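Local coordinates for protein Alpha/beta hydrolase (Streptomyces albidoflavus, PDB 6KSU) that probably releases non-ribosomal peptides by head-to-tail macrolactamization, acting as a stand-alone cyclase of the penicillin-binding-protein type, at residues 83-96 against 174-186. Numbering follows the deposited sequence.
Sequences SVTKFLTAELVMQF and YSNTGYCLLGAVI
The Tyr179 ring is sandwiched between Lys86 and Leu182. Lys86 CG lies 3.8 Å from the centroid of the Tyr179 ring in a CH-pi contact, offset toward the rim. Leu182 CD1 sits over the centre of the opposite face. Tyr179 OH hydrogen-bonds to Leu132 O. At the Tyr174 ring, Ser83 OG lies at the edge and makes a weak hydrogen bond to Tyr174 OH. The Lys86 chain runs extended past Tyr179, then bends at its last torsion (chi4 80°). This turns Lys86 NZ to Asn176 OD1, 2.5 Å away in the carbonyl plane (C=O...N angle 158°). Lys86 NZ makes a weak hydrogen bond to Tyr174 OH at 3.2 Å and a further hydrogen bond to Ala254 O. Ser83, Lys86 and Tyr174, with Asn176, match the SxxK and YxN motifs of penicillin-binding proteins, consistent with an active site here. Farther along, Ile186 CD1 wedges between Leu92 CD2 (3.6 Å) and Val93 CG2 (3.5 Å, tight). Segments 85-96 and 176-186 run roughly parallel, at 33°, with axes 10.4 Å apart at their closest. Helix 128-132 packs on Ala90, Val93 and Leu182. Helix 261-268 flanks helix 85-98, helix 153-160 flanks helix 176-189, and Tyr174 is backbone hydrogen-bonded to Gly465, between barrel strands 458-463 and 466-470.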
loop_
_atom_site.group_PDB
_atom_site.type_symbol
_atom_site.label_atom_id
_atom_site.label_comp_id
_atom_site.label_asym_id
_atom_site.label_seq_id
_atom_site.Cartn_x
_atom_site.Cartn_y
_atom_site.Cartn_z
ATOM N N SER A 83 0.715 -0.500 4.960
ATOM C CA SER A 83 -0.371 -0.320 4.008
ATOM C C SER A 83 -0.845 -1.627 3.386
ATOM O O SER A 83 -1.903 -1.634 2.735
ATOM C CB SER A 83 0.081 0.654 2.922
ATOM O OG SER A 83 0.023 1.975 3.439
ATOM N N VAL A 84 -0.114 -2.734 3.571
ATOM C CA VAL A 84 -0.648 -4.005 3.087
ATOM C C VAL A 84 -1.970 -4.303 3.796
ATOM O O VAL A 84 -2.797 -5.053 3.268
ATOM C CB VAL A 84 0.400 -5.158 3.227
ATOM C CG1 VAL A 84 -0.168 -6.526 2.782
ATOM C CG2 VAL A 84 1.672 -4.855 2.395
ATOM N N THR A 85 -2.213 -3.658 4.951
ATOM C CA THR A 85 -3.500 -3.749 5.638
ATOM C C THR A 85 -4.684 -3.465 4.706
ATOM O O THR A 85 -5.794 -3.980 4.922
ATOM C CB THR A 85 -3.508 -2.761 6.822
ATOM O OG1 THR A 85 -2.434 -3.063 7.735
ATOM C CG2 THR A 85 -4.844 -2.824 7.586
ATOM N N LYS A 86 -4.478 -2.625 3.685
ATOM C CA LYS A 86 -5.581 -2.224 2.810
ATOM C C LYS A 86 -6.145 -3.410 2.042
ATOM O O LYS A 86 -7.324 -3.409 1.661
ATOM C CB LYS A 86 -5.103 -1.138 1.831
ATOM C CG LYS A 86 -4.852 0.175 2.496
ATOM C CD LYS A 86 -4.177 1.153 1.553
ATOM C CE LYS A 86 -4.145 2.512 2.209
ATOM N NZ LYS A 86 -3.023 2.603 3.191
ATOM N N PHE A 87 -5.321 -4.418 1.781
ATOM C CA PHE A 87 -5.824 -5.601 1.098
ATOM C C PHE A 87 -6.794 -6.381 1.987
ATOM O O PHE A 87 -7.775 -6.934 1.496
ATOM C CB PHE A 87 -4.632 -6.438 0.634
ATOM C CG PHE A 87 -4.974 -7.808 0.118
ATOM C CD1 PHE A 87 -5.576 -7.975 -1.112
ATOM C CD2 PHE A 87 -4.604 -8.932 0.835
ATOM C CE1 PHE A 87 -5.864 -9.247 -1.613
ATOM C CE2 PHE A 87 -4.888 -10.206 0.348
ATOM C CZ PHE A 87 -5.524 -10.359 -0.880
ATOM N N LEU A 88 -6.585 -6.373 3.297
ATOM C CA LEU A 88 -7.507 -7.098 4.169
ATOM C C LEU A 88 -8.755 -6.278 4.439
ATOM O O LEU A 88 -9.868 -6.822 4.460
ATOM C CB LEU A 88 -6.791 -7.476 5.459
ATOM C CG LEU A 88 -5.675 -8.385 4.942
ATOM C CD1 LEU A 88 -4.298 -7.809 5.237
ATOM C CD2 LEU A 88 -5.826 -9.779 5.474
ATOM N N THR A 89 -8.581 -4.966 4.603
ATOM C CA THR A 89 -9.719 -4.062 4.690
ATOM C C THR A 89 -10.584 -4.159 3.439
ATOM O O THR A 89 -11.820 -4.219 3.522
ATOM C CB THR A 89 -9.224 -2.633 4.903
ATOM O OG1 THR A 89 -8.813 -2.505 6.264
ATOM C CG2 THR A 89 -10.357 -1.613 4.600
ATOM N N ALA A 90 -9.943 -4.169 2.262
ATOM C CA ALA A 90 -10.692 -4.352 1.025
ATOM C C ALA A 90 -11.403 -5.688 1.034
ATOM O O ALA A 90 -12.569 -5.788 0.629
ATOM C CB ALA A 90 -9.773 -4.271 -0.185
ATOM N N GLU A 91 -10.712 -6.725 1.503
ATOM C CA GLU A 91 -11.319 -8.037 1.579
ATOM C C GLU A 91 -12.517 -8.026 2.526
ATOM O O GLU A 91 -13.561 -8.621 2.235
ATOM C CB GLU A 91 -10.256 -9.040 2.006
ATOM C CG GLU A 91 -9.367 -9.552 0.838
ATOM C CD GLU A 91 -8.603 -10.826 1.245
ATOM O OE1 GLU A 91 -8.363 -10.989 2.455
ATOM O OE2 GLU A 91 -8.276 -11.670 0.386
ATOM N N LEU A 92 -12.382 -7.327 3.648
ATOM C CA LEU A 92 -13.470 -7.189 4.596
ATOM C C LEU A 92 -14.648 -6.459 3.963
ATOM O O LEU A 92 -15.799 -6.909 4.058
ATOM C CB LEU A 92 -12.952 -6.450 5.822
ATOM C CG LEU A 92 -13.941 -6.274 6.959
ATOM C CD1 LEU A 92 -14.535 -7.620 7.302
ATOM C CD2 LEU A 92 -13.222 -5.664 8.159
ATOM N N VAL A 93 -14.373 -5.338 3.283
ATOM C CA VAL A 93 -15.433 -4.574 2.628
ATOM C C VAL A 93 -16.137 -5.434 1.583
ATOM O O VAL A 93 -17.374 -5.420 1.464
ATOM C CB VAL A 93 -14.854 -3.279 2.000
ATOM C CG1 VAL A 93 -15.878 -2.610 1.115
ATOM C CG2 VAL A 93 -14.388 -2.324 3.056
ATOM N N MET A 94 -15.359 -6.199 0.811
ATOM C CA MET A 94 -15.968 -7.011 -0.233
ATOM C C MET A 94 -16.864 -8.104 0.343
ATOM O O MET A 94 -17.835 -8.495 -0.311
ATOM C CB MET A 94 -14.897 -7.626 -1.133
ATOM C CG MET A 94 -14.160 -6.634 -2.006
ATOM S SD MET A 94 -15.220 -5.524 -2.997
ATOM C CE MET A 94 -15.531 -6.575 -4.399
ATOM N N GLN A 95 -16.556 -8.620 1.546
ATOM C CA GLN A 95 -17.456 -9.584 2.183
ATOM C C GLN A 95 -18.847 -9.002 2.381
ATOM O O GLN A 95 -19.855 -9.680 2.127
ATOM C CB GLN A 95 -16.913 -10.017 3.537
ATOM C CG GLN A 95 -16.001 -11.191 3.541
ATOM C CD GLN A 95 -15.630 -11.544 4.959
ATOM O OE1 GLN A 95 -15.898 -10.772 5.881
ATOM N NE2 GLN A 95 -15.046 -12.719 5.155
ATOM N N PHE A 96 -18.923 -7.756 2.874
ATOM C CA PHE A 96 -20.220 -7.149 3.161
ATOM C C PHE A 96 -20.999 -6.903 1.883
ATOM O O PHE A 96 -22.225 -7.037 1.862
ATOM C CB PHE A 96 -20.021 -5.853 3.955
ATOM C CG PHE A 96 -19.733 -6.088 5.392
ATOM C CD1 PHE A 96 -20.766 -6.222 6.309
ATOM C CD2 PHE A 96 -18.425 -6.256 5.826
ATOM C CE1 PHE A 96 -20.500 -6.488 7.639
ATOM C CE2 PHE A 96 -18.148 -6.525 7.157
ATOM C CZ PHE A 96 -19.184 -6.636 8.065
ATOM N N TYR A 174 -3.460 8.137 -4.166
ATOM C CA TYR A 174 -3.382 7.225 -3.032
ATOM C C TYR A 174 -3.780 7.946 -1.751
ATOM O O TYR A 174 -3.402 9.098 -1.531
ATOM C CB TYR A 174 -1.968 6.673 -2.920
ATOM C CG TYR A 174 -1.795 5.509 -1.979
ATOM C CD1 TYR A 174 -1.649 4.204 -2.470
ATOM C CD2 TYR A 174 -1.739 5.699 -0.604
ATOM C CE1 TYR A 174 -1.453 3.116 -1.607
ATOM C CE2 TYR A 174 -1.539 4.599 0.273
ATOM C CZ TYR A 174 -1.403 3.323 -0.244
ATOM O OH TYR A 174 -1.209 2.257 0.605
ATOM N N SER A 175 -4.547 7.265 -0.902
ATOM C CA SER A 175 -5.164 7.934 0.245
ATOM C C SER A 175 -5.312 6.937 1.395
ATOM O O SER A 175 -6.115 6.009 1.317
ATOM C CB SER A 175 -6.520 8.538 -0.152
ATOM O OG SER A 175 -7.202 9.060 0.974
ATOM N N ASN A 176 -4.515 7.116 2.448
ATOM C CA ASN A 176 -4.743 6.375 3.680
ATOM C C ASN A 176 -6.084 6.748 4.286
ATOM O O ASN A 176 -6.797 5.897 4.835
ATOM C CB ASN A 176 -3.607 6.663 4.673
ATOM C CG ASN A 176 -2.286 6.058 4.243
ATOM O OD1 ASN A 176 -2.220 4.878 3.926
ATOM N ND2 ASN A 176 -1.236 6.869 4.203
ATOM N N THR A 177 -6.425 8.032 4.214
ATOM C CA THR A 177 -7.682 8.521 4.762
ATOM C C THR A 177 -8.873 7.896 4.055
ATOM O O THR A 177 -9.899 7.607 4.684
ATOM C CB THR A 177 -7.712 10.041 4.634
ATOM O OG1 THR A 177 -6.508 10.571 5.206
ATOM C CG2 THR A 177 -8.933 10.629 5.338
ATOM N N GLY A 178 -8.754 7.677 2.747
ATOM C CA GLY A 178 -9.812 6.978 2.044
ATOM C C GLY A 178 -10.112 5.629 2.667
ATOM O O GLY A 178 -11.276 5.228 2.790
ATOM N N TYR A 179 -9.073 4.923 3.106
ATOM C CA TYR A 179 -9.336 3.627 3.696
ATOM C C TYR A 179 -9.789 3.753 5.139
ATOM O O TYR A 179 -10.587 2.933 5.598
ATOM C CB TYR A 179 -8.116 2.727 3.555
ATOM C CG TYR A 179 -8.201 1.886 2.295
ATOM C CD1 TYR A 179 -8.398 0.505 2.366
ATOM C CD2 TYR A 179 -8.112 2.477 1.032
ATOM C CE1 TYR A 179 -8.481 -0.263 1.221
ATOM C CE2 TYR A 179 -8.204 1.705 -0.129
ATOM C CZ TYR A 179 -8.381 0.336 -0.016
ATOM O OH TYR A 179 -8.465 -0.439 -1.139
ATOM N N CYS A 180 -9.357 4.800 5.843
ATOM C CA CYS A 180 -9.907 5.034 7.170
ATOM C C CYS A 180 -11.403 5.303 7.096
ATOM O O CYS A 180 -12.158 4.895 7.987
ATOM C CB CYS A 180 -9.166 6.180 7.842
ATOM S SG CYS A 180 -7.390 5.830 8.049
ATOM N N LEU A 181 -11.856 5.960 6.023
ATOM C CA LEU A 181 -13.293 6.086 5.792
ATOM C C LEU A 181 -13.933 4.737 5.516
ATOM O O LEU A 181 -15.101 4.522 5.862
ATOM C CB LEU A 181 -13.570 7.034 4.627
ATOM C CG LEU A 181 -13.395 8.521 4.898
ATOM C CD1 LEU A 181 -13.439 9.307 3.586
ATOM C CD2 LEU A 181 -14.467 8.995 5.872
ATOM N N LEU A 182 -13.197 3.814 4.892
ATOM C CA LEU A 182 -13.746 2.478 4.716
ATOM C C LEU A 182 -13.976 1.801 6.066
ATOM O O LEU A 182 -14.912 1.003 6.212
ATOM C CB LEU A 182 -12.828 1.658 3.814
ATOM C CG LEU A 182 -12.945 1.972 2.314
ATOM C CD1 LEU A 182 -11.827 1.336 1.484
ATOM C CD2 LEU A 182 -14.330 1.536 1.796
ATOM N N GLY A 183 -13.156 2.130 7.070
ATOM C CA GLY A 183 -13.423 1.654 8.416
ATOM C C GLY A 183 -14.734 2.187 8.970
ATOM O O GLY A 183 -15.498 1.459 9.611
ATOM N N ALA A 184 -15.016 3.466 8.736
ATOM C CA ALA A 184 -16.302 4.007 9.161
ATOM C C ALA A 184 -17.450 3.334 8.410
ATOM O O ALA A 184 -18.486 3.005 9.000
ATOM C CB ALA A 184 -16.311 5.522 8.969
ATOM N N VAL A 185 -17.252 3.054 7.122
ATOM C CA VAL A 185 -18.279 2.378 6.334
ATOM C C VAL A 185 -18.560 0.990 6.892
ATOM O O VAL A 185 -19.715 0.628 7.142
ATOM C CB VAL A 185 -17.859 2.310 4.859
ATOM C CG1 VAL A 185 -18.688 1.249 4.118
ATOM C CG2 VAL A 185 -17.993 3.671 4.225
ATOM N N ILE A 186 -17.504 0.189 7.087
ATOM C CA ILE A 186 -17.647 -1.141 7.676
ATOM C C ILE A 186 -18.383 -1.055 9.002
ATOM O O ILE A 186 -19.247 -1.887 9.311
ATOM C CB ILE A 186 -16.263 -1.799 7.843
ATOM C CG1 ILE A 186 -15.774 -2.379 6.520
ATOM C CG2 ILE A 186 -16.290 -2.877 8.938
ATOM C CD1 ILE A 186 -14.268 -2.622 6.530
#